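Cytosolic phospholipase A2 delta (Homo sapiens, PDB 5IZ5) hydrolyses the sn-2 ester of glycerophospholipids in a calcium-dependent manner, with a preference for linoleic acid, releasing a free fatty acid and a lysophospholipid. Local coordinates at residues R125-Q130 and E137-F142; S166-H171 and L271-E276; L431-L436 and R523-E528; R715-F720 and L732-V737. The protein carries 3 engineered substitutions. All coordinates share one frame; numbering follows the deposited sequence.

Three of the four contacts pair antiparallel strands, and the fourth packs two helices. Contacts 1 and 2 join antiparallel strands of one extended sheet, although their centres lie about 41 Å apart. In both, a polar face opposes a buried apolar one. Contact 1 pairs strands close in sequence, whereas contact 2 unites strands about a hundred residues apart. Contact 4 is again a hairpin, but it lies in the mixed sheet of the catalytic region and adds a water that bridges two backbone carbonyls and a sulfur-aromatic contact. Contact 3 is the most deeply buried: two helices meet through alanine, leucine and phenylalanine. It depends on side-chain packing, where the strand contacts use backbone hydrogen bonds.

Contact 1: R125-Q130 and E137-F142; sequences RKTFSQ and ELDVEF
K126 and V140 exchange backbone hydrogen bonds as an antiparallel hydrogen-bonded pair, with K126 N 2.9 Å from V140 O. F128 and L138 repeat the pattern two residues on, so four main-chain bonds join the strands.

Polar interactions occupy the face that bears R125, T127, E137, D139 and E141. T127 turns OG1 beside its own backbone N (chi1 -66°), and from there the hydroxyl donates to D139 OD1 at 2.7 Å. It approaches from above the carboxylate, 45° out of that plane. The other oxygen, D139 OD2, pairs with R36, which also holds E137 OE1, so one arginine from strand 21-36 serves two acids. Farther along, R125 and E141 run side by side, and R125 NE forms a salt bridge to E141 OE1 at 3.2 Å, meeting it on its syn side but 31° out of the carboxylate plane.

Apolar packing fills the opposite face. F128 and F142 approach from opposite directions, F128 CZ lying 4.0 Å from F142 CE2. V140 CG2 sits in the plane of the F128 ring, 4.0 Å from CE2 of F128, while V140 CG1 lies over one face of the F142 ring. K126 presents its CB to the edge of F142, then bends to carry NZ to E117. Y113 meets both phenylalanine rings.

The two strands form a beta hairpin of the C2-domain beta sandwich, its F128, L138, V140 and F142 facing strands 91-98 and 106-114.

Contact 2: S166-H171 and L271-E276; sequences SCLDVH and LQLKAE
L273 and V170 form a non-hydrogen-bonded pair of an antiparallel sheet, and the leucine side chain shows how such a pair is packed. Its CB lies close against the main chain opposite, 3.0 Å from D169 O, and also touches V170 CG2 at 3.9 Å. Next along the chain, CG stands between the backbone N and the carbonyl carbon (chi1 67°), and from there L273 CD2, at the tip, reaches L168 CD2 at 4.1 Å, the two leucines crossing at a slant. The same face is continued by L168 against A275 and, at the other end, by V170 CG1 packed 4.0 Å from L271 CG.

Six backbone hydrogen bonds join the strands. C167 and E276 bind each other through short bonds, C167 N to E276 O measuring 2.8 Å. The central pair is looser: D169 N lies 3.1 Å from K274 O. On the face that carries C167 and D169, the aspartate directs its carboxylate to R212, and C167 SG is tied to C278 in a disulfide.

The two strands form the middle of a four-strand run, flanked by strand 210-216 beside 166-171 and by strand 255-263 beside 271-276. L168, V170 and L271 press on strand 188-193 of the facing sheet, a sandwich consistent with a second C2-type domain.

Contact 3: L431-L436 and R523-E528; sequences LWALVL and RICFLE
A433 meets C525 and F526 where two helices of the cPLA2-type catalytic domain, a member of the patatin clan, cross at 114°. The segment axes come within 8.0 Å, a separation that the small alanine side chain helps to allow.

A433 is the residue most deeply covered by the partner segment. Its CB rests over one face of the F526 ring in a CH-pi contact, 4.0 Å from the ring centroid, and also lies 3.5 Å from C525 O. F526 leaves its own helix pointing away from the partner, but chi1 of -69° sets the ring beside the backbone N and brings it back over the methyl. C525 approaches A433 from the other helix as well: its CB packs 3.6 Å from A433 O.

L434 adds to the ring's surroundings by placing CD2 4.0 Å from F526 CZ. An alanine at F526 would probably open a gap beneath the A433 methyl and L434 CD2, and leave one face of the R523 guanidinium without F526 CE2, which now lies over it. That guanidinium is anchored through NE to E437 and through NH1 to E415, so salt bridges hold the arginine on which the phenylalanine leans.

Toward the active site, L436 packs on E528 at about a right angle, near W369 of helix 367-375; the L436 side chain is about 9 Å from that of the nucleophile S365. At the arginine end, L434 CD2 meets R523 NH2 at 3.4 Å, arriving at the edge of the guanidinium.

Contact 4: R715-F720 and L732-V737; sequences RECHLF and LHFPLV
C717 and F734 are brought together by two torsions: SG of C717 stands opposite its backbone N (chi1 -176°), and chi1 of -60° lays the F734 ring beside its own backbone N. The sulfur therefore approaches the ring obliquely, 4.4 Å from the ring centroid, in a Cys sulfur-aromatic contact. It also packs 3.7 Å from L732 CG.

In H718, CG stands beside the backbone N (chi1 -66°), and its imidazole extends over the start of the segment, where NE2 accepts a hydrogen bond from R715 N at 3.1 Å. CD2 at the ring edge touches P735 CD at 4.1 Å, and the R715 guanidinium, itself paired with D710, lies with one face over CE1. A leucine in place of H718 would probably leave R715 N without its acceptor and the chain at R715 free to shift, while F684 would lose its edge-to-face partner.

Backbone bonds join H718 to H733: H733 N binds H718 O at 2.8 Å, and H718 N returns a bond to H733 O. Beyond the paired residues the two segments stay in touch, R715 O against P735 CG, and a water donates to E716 O at 2.7 Å and to P735 O. On the same face as H718, H733 has both ring nitrogens bonded, ND1 to S675 OG and NE2 to P683 O.

Behind F734 and L732 stands helix 797-810. Together these contacts describe a short beta hairpin that ends one side of the mixed catalytic-domain sheet, where strand 730-734 runs parallel to 672-676 and antiparallel to 718-720.

Contact 1: R125-Q130 and E137-F142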
# COMPACT_ATOMS: atom_id res chain seq x y z
N ARG B 125 -13.43 5.32 38.72
CA ARG B 125 -14.56 6.20 38.42
C ARG B 125 -14.11 7.31 37.49
O ARG B 125 -13.09 7.96 37.74
CB ARG B 125 -15.19 6.76 39.69
CG ARG B 125 -16.24 5.84 40.29
CD ARG B 125 -16.58 6.20 41.72
NE ARG B 125 -17.36 5.13 42.36
CZ ARG B 125 -17.30 4.80 43.65
NH1 ARG B 125 -16.48 5.44 44.48
NH2 ARG B 125 -18.05 3.81 44.12
N LYS B 126 -14.86 7.51 36.41
CA LYS B 126 -14.50 8.46 35.37
C LYS B 126 -15.67 9.38 35.04
O LYS B 126 -16.82 8.93 34.94
CB LYS B 126 -14.05 7.69 34.12
CG LYS B 126 -12.55 7.40 34.07
CD LYS B 126 -11.81 8.53 33.37
CE LYS B 126 -10.33 8.49 33.66
NZ LYS B 126 -9.56 9.33 32.70
N THR B 127 -15.38 10.67 34.90
CA THR B 127 -16.32 11.64 34.36
C THR B 127 -15.69 12.19 33.09
O THR B 127 -14.66 12.86 33.14
CB THR B 127 -16.62 12.78 35.35
OG1 THR B 127 -17.31 12.25 36.49
CG2 THR B 127 -17.50 13.86 34.71
N PHE B 128 -16.31 11.90 31.95
CA PHE B 128 -15.78 12.32 30.65
C PHE B 128 -16.40 13.65 30.22
O PHE B 128 -17.62 13.81 30.31
CB PHE B 128 -16.06 11.25 29.60
CG PHE B 128 -15.33 9.95 29.84
CD1 PHE B 128 -13.97 9.85 29.62
CD2 PHE B 128 -16.02 8.81 30.27
CE1 PHE B 128 -13.29 8.66 29.83
CE2 PHE B 128 -15.35 7.61 30.48
CZ PHE B 128 -13.98 7.54 30.26
N SER B 129 -15.56 14.56 29.74
CA SER B 129 -15.99 15.90 29.32
C SER B 129 -15.65 16.13 27.86
O SER B 129 -14.59 15.72 27.42
CB SER B 129 -15.29 17.00 30.12
OG SER B 129 -15.26 18.21 29.39
N GLN B 130 -16.51 16.85 27.15
CA GLN B 130 -16.39 17.02 25.70
C GLN B 130 -15.28 17.99 25.29
O GLN B 130 -14.34 17.62 24.59
CB GLN B 130 -17.72 17.53 25.13
CG GLN B 130 -17.98 17.13 23.68
CD GLN B 130 -18.40 15.68 23.56
OE1 GLN B 130 -18.13 14.88 24.44
NE2 GLN B 130 -19.07 15.34 22.46
N GLU B 137 -21.33 16.05 30.25
CA GLU B 137 -20.54 15.09 31.05
C GLU B 137 -21.16 13.70 31.08
O GLU B 137 -22.38 13.57 31.13
CB GLU B 137 -20.37 15.58 32.49
CG GLU B 137 -19.62 16.90 32.60
CD GLU B 137 -19.35 17.32 34.03
OE1 GLU B 137 -19.78 16.63 34.98
OE2 GLU B 137 -18.68 18.36 34.22
N LEU B 138 -20.30 12.67 31.09
CA LEU B 138 -20.72 11.27 31.17
C LEU B 138 -20.00 10.57 32.33
O LEU B 138 -18.77 10.53 32.35
CB LEU B 138 -20.38 10.54 29.86
CG LEU B 138 -21.16 9.28 29.42
CD1 LEU B 138 -20.24 8.34 28.65
CD2 LEU B 138 -21.82 8.53 30.56
N ASP B 139 -20.76 10.03 33.27
CA ASP B 139 -20.19 9.27 34.39
C ASP B 139 -20.19 7.78 34.11
O ASP B 139 -21.24 7.20 33.82
CB ASP B 139 -20.96 9.53 35.69
CG ASP B 139 -20.69 10.90 36.27
OD1 ASP B 139 -19.80 11.62 35.76
OD2 ASP B 139 -21.37 11.25 37.25
N VAL B 140 -19.01 7.17 34.22
CA VAL B 140 -18.84 5.74 33.98
C VAL B 140 -17.92 5.16 35.05
O VAL B 140 -17.04 5.87 35.55
CB VAL B 140 -18.21 5.47 32.59
CG1 VAL B 140 -18.18 3.98 32.27
CG2 VAL B 140 -18.95 6.24 31.50
N GLU B 141 -18.12 3.89 35.39
CA GLU B 141 -17.15 3.18 36.24
C GLU B 141 -16.65 1.90 35.60
O GLU B 141 -17.40 1.17 34.96
CB GLU B 141 -17.65 2.95 37.67
CG GLU B 141 -19.15 2.92 37.89
CD GLU B 141 -19.51 2.88 39.37
OE1 GLU B 141 -18.62 3.11 40.22
OE2 GLU B 141 -20.69 2.61 39.68
N PHE B 142 -15.35 1.64 35.81
CA PHE B 142 -14.66 0.51 35.21
C PHE B 142 -14.11 -0.41 36.29
O PHE B 142 -13.47 0.05 37.23
CB PHE B 142 -13.49 1.00 34.36
CG PHE B 142 -13.90 1.90 33.23
CD1 PHE B 142 -14.25 1.36 32.00
CD2 PHE B 142 -13.92 3.28 33.39
CE1 PHE B 142 -14.62 2.19 30.96
CE2 PHE B 142 -14.29 4.11 32.36
CZ PHE B 142 -14.64 3.57 31.14

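Contact 2: S166-H171 and L271-E276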
# COMPACT_ATOMS: atom_id res chain seq x y z
N SER B 166 -11.27 -18.80 16.11
CA SER B 166 -12.07 -20.01 16.05
C SER B 166 -12.85 -20.03 14.74
O SER B 166 -13.13 -19.00 14.14
CB SER B 166 -13.02 -20.09 17.23
OG SER B 166 -12.30 -20.15 18.45
N CYS B 167 -13.17 -21.24 14.30
CA CYS B 167 -13.85 -21.46 13.04
C CYS B 167 -15.09 -22.32 13.33
O CYS B 167 -14.99 -23.33 14.04
CB CYS B 167 -12.91 -22.20 12.06
SG CYS B 167 -11.42 -21.40 11.31
N LEU B 168 -16.26 -21.93 12.83
CA LEU B 168 -17.48 -22.71 13.05
C LEU B 168 -18.18 -23.06 11.74
O LEU B 168 -18.51 -22.18 10.95
CB LEU B 168 -18.38 -22.00 14.07
CG LEU B 168 -19.87 -21.63 13.99
CD1 LEU B 168 -20.72 -22.32 12.94
CD2 LEU B 168 -20.47 -21.85 15.37
N ASP B 169 -18.39 -24.36 11.53
CA ASP B 169 -19.02 -24.87 10.31
C ASP B 169 -20.46 -25.29 10.56
O ASP B 169 -20.74 -25.99 11.53
CB ASP B 169 -18.24 -26.07 9.77
CG ASP B 169 -17.03 -25.66 8.95
OD1 ASP B 169 -17.03 -24.56 8.36
OD2 ASP B 169 -16.07 -26.46 8.89
N VAL B 170 -21.36 -24.88 9.67
CA VAL B 170 -22.77 -25.24 9.75
C VAL B 170 -23.17 -26.00 8.49
O VAL B 170 -23.11 -25.46 7.39
CB VAL B 170 -23.67 -24.00 9.89
CG1 VAL B 170 -25.11 -24.41 10.12
CG2 VAL B 170 -23.19 -23.11 11.02
N HIS B 171 -23.58 -27.26 8.65
CA HIS B 171 -24.00 -28.12 7.53
C HIS B 171 -25.49 -28.40 7.60
O HIS B 171 -26.08 -28.40 8.67
CB HIS B 171 -23.19 -29.42 7.53
CG HIS B 171 -21.73 -29.21 7.27
ND1 HIS B 171 -21.22 -29.06 6.00
CD2 HIS B 171 -20.69 -29.09 8.12
CE1 HIS B 171 -19.91 -28.87 6.08
NE2 HIS B 171 -19.56 -28.89 7.35
N LEU B 271 -29.74 -28.96 11.17
CA LEU B 271 -28.40 -28.43 10.94
C LEU B 271 -27.42 -29.03 11.92
O LEU B 271 -27.76 -29.28 13.08
CB LEU B 271 -28.37 -26.91 11.07
CG LEU B 271 -28.69 -26.06 9.85
CD1 LEU B 271 -29.50 -26.78 8.80
CD2 LEU B 271 -29.44 -24.82 10.28
N GLN B 272 -26.20 -29.24 11.45
CA GLN B 272 -25.12 -29.75 12.27
C GLN B 272 -23.99 -28.73 12.31
O GLN B 272 -23.47 -28.31 11.28
CB GLN B 272 -24.64 -31.10 11.75
CG GLN B 272 -25.69 -32.18 11.93
CD GLN B 272 -25.28 -33.53 11.36
OE1 GLN B 272 -25.96 -34.08 10.49
NE2 GLN B 272 -24.17 -34.05 11.83
N LEU B 273 -23.61 -28.32 13.50
CA LEU B 273 -22.47 -27.41 13.55
C LEU B 273 -21.38 -27.84 14.52
O LEU B 273 -21.65 -28.42 15.58
CB LEU B 273 -22.86 -25.93 13.69
CG LEU B 273 -23.53 -25.25 14.87
CD1 LEU B 273 -24.89 -25.84 15.19
CD2 LEU B 273 -22.63 -25.26 16.09
N LYS B 274 -20.14 -27.58 14.10
CA LYS B 274 -18.98 -27.83 14.93
C LYS B 274 -18.05 -26.63 14.94
O LYS B 274 -17.57 -26.19 13.90
CB LYS B 274 -18.22 -29.07 14.46
CG LYS B 274 -16.86 -29.23 15.13
CD LYS B 274 -16.62 -30.62 15.72
CE LYS B 274 -15.45 -30.61 16.70
NZ LYS B 274 -15.27 -31.92 17.39
N ALA B 275 -17.78 -26.14 16.15
CA ALA B 275 -16.82 -25.09 16.37
C ALA B 275 -15.47 -25.73 16.65
O ALA B 275 -15.37 -26.69 17.41
CB ALA B 275 -17.24 -24.23 17.55
N GLU B 276 -14.43 -25.20 16.01
CA GLU B 276 -13.09 -25.75 16.11
C GLU B 276 -12.08 -24.60 16.15
O GLU B 276 -12.35 -23.51 15.65
CB GLU B 276 -12.81 -26.67 14.91
CG GLU B 276 -12.26 -28.04 15.29
CD GLU B 276 -11.99 -28.91 14.07
OE1 GLU B 276 -11.68 -28.36 12.99
OE2 GLU B 276 -12.09 -30.15 14.21

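Contact 3: L431-L436 and R523-E528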
# COMPACT_ATOMS: atom_id res chain seq x y z
N LEU B 431 -9.09 1.66 -15.97
CA LEU B 431 -9.03 2.08 -17.37
C LEU B 431 -7.61 2.44 -17.75
O LEU B 431 -7.15 2.11 -18.84
CB LEU B 431 -9.95 3.27 -17.65
CG LEU B 431 -9.95 3.74 -19.10
CD1 LEU B 431 -10.39 2.64 -20.06
CD2 LEU B 431 -10.85 4.96 -19.25
N TRP B 432 -6.92 3.13 -16.85
CA TRP B 432 -5.54 3.53 -17.09
C TRP B 432 -4.65 2.30 -17.30
O TRP B 432 -3.77 2.31 -18.16
CB TRP B 432 -5.05 4.39 -15.94
CG TRP B 432 -3.59 4.67 -15.94
CD1 TRP B 432 -2.73 4.46 -14.91
CD2 TRP B 432 -2.80 5.22 -17.01
NE1 TRP B 432 -1.46 4.84 -15.26
CE2 TRP B 432 -1.48 5.31 -16.55
CE3 TRP B 432 -3.10 5.65 -18.31
CZ2 TRP B 432 -0.44 5.81 -17.34
CZ3 TRP B 432 -2.07 6.15 -19.10
CH2 TRP B 432 -0.75 6.22 -18.61
N ALA B 433 -4.93 1.23 -16.56
CA ALA B 433 -4.21 -0.03 -16.74
C ALA B 433 -4.30 -0.53 -18.16
O ALA B 433 -3.28 -0.90 -18.75
CB ALA B 433 -4.74 -1.08 -15.78
N LEU B 434 -5.50 -0.52 -18.73
CA LEU B 434 -5.71 -1.08 -20.07
C LEU B 434 -5.12 -0.18 -21.15
O LEU B 434 -4.55 -0.65 -22.13
CB LEU B 434 -7.21 -1.31 -20.33
CG LEU B 434 -7.94 -2.23 -19.34
CD1 LEU B 434 -9.43 -2.25 -19.65
CD2 LEU B 434 -7.36 -3.63 -19.38
N VAL B 435 -5.28 1.12 -20.97
CA VAL B 435 -4.75 2.10 -21.90
C VAL B 435 -3.22 2.12 -21.88
O VAL B 435 -2.58 2.10 -22.94
CB VAL B 435 -5.30 3.50 -21.54
CG1 VAL B 435 -4.48 4.60 -22.19
CG2 VAL B 435 -6.77 3.58 -21.93
N LEU B 436 -2.64 2.16 -20.69
CA LEU B 436 -1.20 2.10 -20.53
C LEU B 436 -0.65 0.83 -21.17
O LEU B 436 0.34 0.88 -21.90
CB LEU B 436 -0.82 2.15 -19.05
CG LEU B 436 0.66 2.01 -18.72
CD1 LEU B 436 1.47 3.13 -19.37
CD2 LEU B 436 0.86 2.00 -17.21
N ARG B 523 -2.88 -9.16 -14.04
CA ARG B 523 -1.89 -8.80 -15.04
C ARG B 523 -1.06 -7.61 -14.53
O ARG B 523 -1.60 -6.75 -13.82
CB ARG B 523 -2.64 -8.41 -16.31
CG ARG B 523 -2.04 -8.89 -17.59
CD ARG B 523 -3.09 -9.11 -18.67
NE ARG B 523 -3.74 -7.88 -19.14
CZ ARG B 523 -5.05 -7.62 -19.05
NH1 ARG B 523 -5.90 -8.46 -18.47
NH2 ARG B 523 -5.53 -6.48 -19.55
N ILE B 524 0.22 -7.54 -14.89
CA ILE B 524 1.11 -6.52 -14.32
C ILE B 524 0.71 -5.07 -14.66
O ILE B 524 1.00 -4.17 -13.88
CB ILE B 524 2.61 -6.76 -14.66
CG1 ILE B 524 3.48 -5.82 -13.80
CG2 ILE B 524 2.89 -6.55 -16.14
CD1 ILE B 524 4.55 -6.51 -13.00
N CYS B 525 0.04 -4.86 -15.79
CA CYS B 525 -0.45 -3.52 -16.14
C CYS B 525 -1.33 -2.91 -15.05
O CYS B 525 -1.38 -1.69 -14.92
CB CYS B 525 -1.19 -3.52 -17.48
SG CYS B 525 -2.69 -4.53 -17.56
N PHE B 526 -2.02 -3.75 -14.27
CA PHE B 526 -2.86 -3.26 -13.17
C PHE B 526 -2.03 -2.75 -12.01
O PHE B 526 -2.44 -1.82 -11.33
CB PHE B 526 -3.87 -4.32 -12.72
CG PHE B 526 -4.92 -4.59 -13.74
CD1 PHE B 526 -6.06 -3.80 -13.81
CD2 PHE B 526 -4.75 -5.60 -14.67
CE1 PHE B 526 -7.02 -4.03 -14.79
CE2 PHE B 526 -5.71 -5.84 -15.64
CZ PHE B 526 -6.84 -5.05 -15.71
N LEU B 527 -0.87 -3.35 -11.78
CA LEU B 527 0.05 -2.82 -10.78
C LEU B 527 0.77 -1.58 -11.32
O LEU B 527 0.93 -0.60 -10.59
CB LEU B 527 1.06 -3.88 -10.34
CG LEU B 527 0.48 -5.10 -9.63
CD1 LEU B 527 1.61 -5.95 -9.09
CD2 LEU B 527 -0.48 -4.73 -8.50
N GLU B 528 1.18 -1.62 -12.57
CA GLU B 528 1.78 -0.45 -13.21
C GLU B 528 0.85 0.76 -13.12
O GLU B 528 1.31 1.89 -12.91
CB GLU B 528 2.14 -0.74 -14.66
CG GLU B 528 3.35 -1.63 -14.80
CD GLU B 528 3.58 -2.09 -16.22
OE1 GLU B 528 2.76 -2.89 -16.73
OE2 GLU B 528 4.56 -1.65 -16.84

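Contact 4: R715-F720 and L732-V737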
# COMPACT_ATOMS: atom_id res chain seq x y z
N ARG B 715 26.13 18.97 -12.66
CA ARG B 715 26.95 18.08 -13.46
C ARG B 715 26.33 16.68 -13.54
O ARG B 715 25.33 16.38 -12.89
CB ARG B 715 28.34 17.99 -12.83
CG ARG B 715 28.96 19.34 -12.48
CD ARG B 715 30.34 19.19 -11.87
NE ARG B 715 30.31 18.53 -10.57
CZ ARG B 715 29.98 19.11 -9.42
NH1 ARG B 715 29.64 20.39 -9.37
NH2 ARG B 715 30.00 18.40 -8.29
N GLU B 716 26.96 15.83 -14.34
CA GLU B 716 26.47 14.48 -14.58
C GLU B 716 26.39 13.61 -13.32
O GLU B 716 25.56 12.70 -13.24
CB GLU B 716 27.35 13.77 -15.61
CG GLU B 716 27.22 14.27 -17.04
CD GLU B 716 28.17 15.41 -17.39
OE1 GLU B 716 28.68 16.07 -16.47
OE2 GLU B 716 28.39 15.65 -18.59
N CYS B 717 27.24 13.90 -12.34
CA CYS B 717 27.33 13.08 -11.15
C CYS B 717 27.74 13.88 -9.93
O CYS B 717 28.72 14.62 -9.97
CB CYS B 717 28.36 11.98 -11.40
SG CYS B 717 28.50 10.80 -10.05
N HIS B 718 26.97 13.75 -8.85
CA HIS B 718 27.29 14.39 -7.58
C HIS B 718 27.39 13.37 -6.47
O HIS B 718 26.50 12.53 -6.31
CB HIS B 718 26.20 15.38 -7.20
CG HIS B 718 26.10 16.55 -8.12
ND1 HIS B 718 26.55 17.81 -7.78
CD2 HIS B 718 25.59 16.65 -9.37
CE1 HIS B 718 26.32 18.64 -8.78
NE2 HIS B 718 25.74 17.96 -9.76
N LEU B 719 28.45 13.48 -5.67
CA LEU B 719 28.68 12.58 -4.55
C LEU B 719 28.16 13.19 -3.26
O LEU B 719 28.51 14.33 -2.92
CB LEU B 719 30.18 12.30 -4.41
CG LEU B 719 30.62 11.48 -3.19
CD1 LEU B 719 30.15 10.04 -3.31
CD2 LEU B 719 32.13 11.52 -3.05
N PHE B 720 27.33 12.45 -2.55
CA PHE B 720 26.89 12.84 -1.22
C PHE B 720 27.23 11.72 -0.26
O PHE B 720 26.68 10.63 -0.36
CB PHE B 720 25.40 13.14 -1.20
CG PHE B 720 25.03 14.31 -2.07
CD1 PHE B 720 25.32 15.61 -1.66
CD2 PHE B 720 24.41 14.13 -3.30
CE1 PHE B 720 24.98 16.69 -2.45
CE2 PHE B 720 24.07 15.20 -4.10
CZ PHE B 720 24.36 16.49 -3.67
N LEU B 732 25.61 8.45 -4.97
CA LEU B 732 26.00 9.03 -6.24
C LEU B 732 24.73 9.43 -6.96
O LEU B 732 23.93 8.57 -7.33
CB LEU B 732 26.79 8.03 -7.09
CG LEU B 732 28.28 8.26 -7.32
CD1 LEU B 732 28.97 8.94 -6.14
CD2 LEU B 732 28.96 6.95 -7.64
N HIS B 733 24.57 10.73 -7.16
CA HIS B 733 23.34 11.28 -7.69
C HIS B 733 23.52 11.76 -9.13
O HIS B 733 24.45 12.52 -9.44
CB HIS B 733 22.92 12.45 -6.82
CG HIS B 733 21.59 13.03 -7.18
ND1 HIS B 733 20.40 12.35 -6.97
CD2 HIS B 733 21.26 14.22 -7.72
CE1 HIS B 733 19.40 13.11 -7.38
NE2 HIS B 733 19.89 14.25 -7.84
N PHE B 734 22.63 11.31 -10.01
CA PHE B 734 22.69 11.60 -11.44
C PHE B 734 21.47 12.41 -11.86
O PHE B 734 20.43 11.84 -12.20
CB PHE B 734 22.74 10.30 -12.24
CG PHE B 734 23.92 9.44 -11.92
CD1 PHE B 734 25.05 9.44 -12.73
CD2 PHE B 734 23.92 8.64 -10.78
CE1 PHE B 734 26.14 8.65 -12.43
CE2 PHE B 734 25.01 7.85 -10.47
CZ PHE B 734 26.12 7.85 -11.29
N PRO B 735 21.59 13.74 -11.86
CA PRO B 735 20.46 14.55 -12.30
C PRO B 735 20.26 14.48 -13.81
O PRO B 735 21.19 14.16 -14.55
CB PRO B 735 20.84 15.96 -11.87
CG PRO B 735 22.32 15.96 -11.83
CD PRO B 735 22.74 14.57 -11.45
N LEU B 736 19.05 14.78 -14.25
CA LEU B 736 18.77 14.79 -15.68
C LEU B 736 19.23 16.13 -16.25
O LEU B 736 18.54 17.14 -16.16
CB LEU B 736 17.28 14.56 -15.95
CG LEU B 736 16.88 14.46 -17.42
CD1 LEU B 736 17.66 13.39 -18.17
CD2 LEU B 736 15.39 14.19 -17.51
N VAL B 737 20.43 16.13 -16.82
CA VAL B 737 21.05 17.35 -17.31
C VAL B 737 21.87 17.07 -18.57
O VAL B 737 22.50 16.02 -18.68
CB VAL B 737 21.94 18.00 -16.21
CG1 VAL B 737 23.15 17.13 -15.89
CG2 VAL B 737 22.36 19.40 -16.61
O HOH W 1 23.33 12.40 -14.82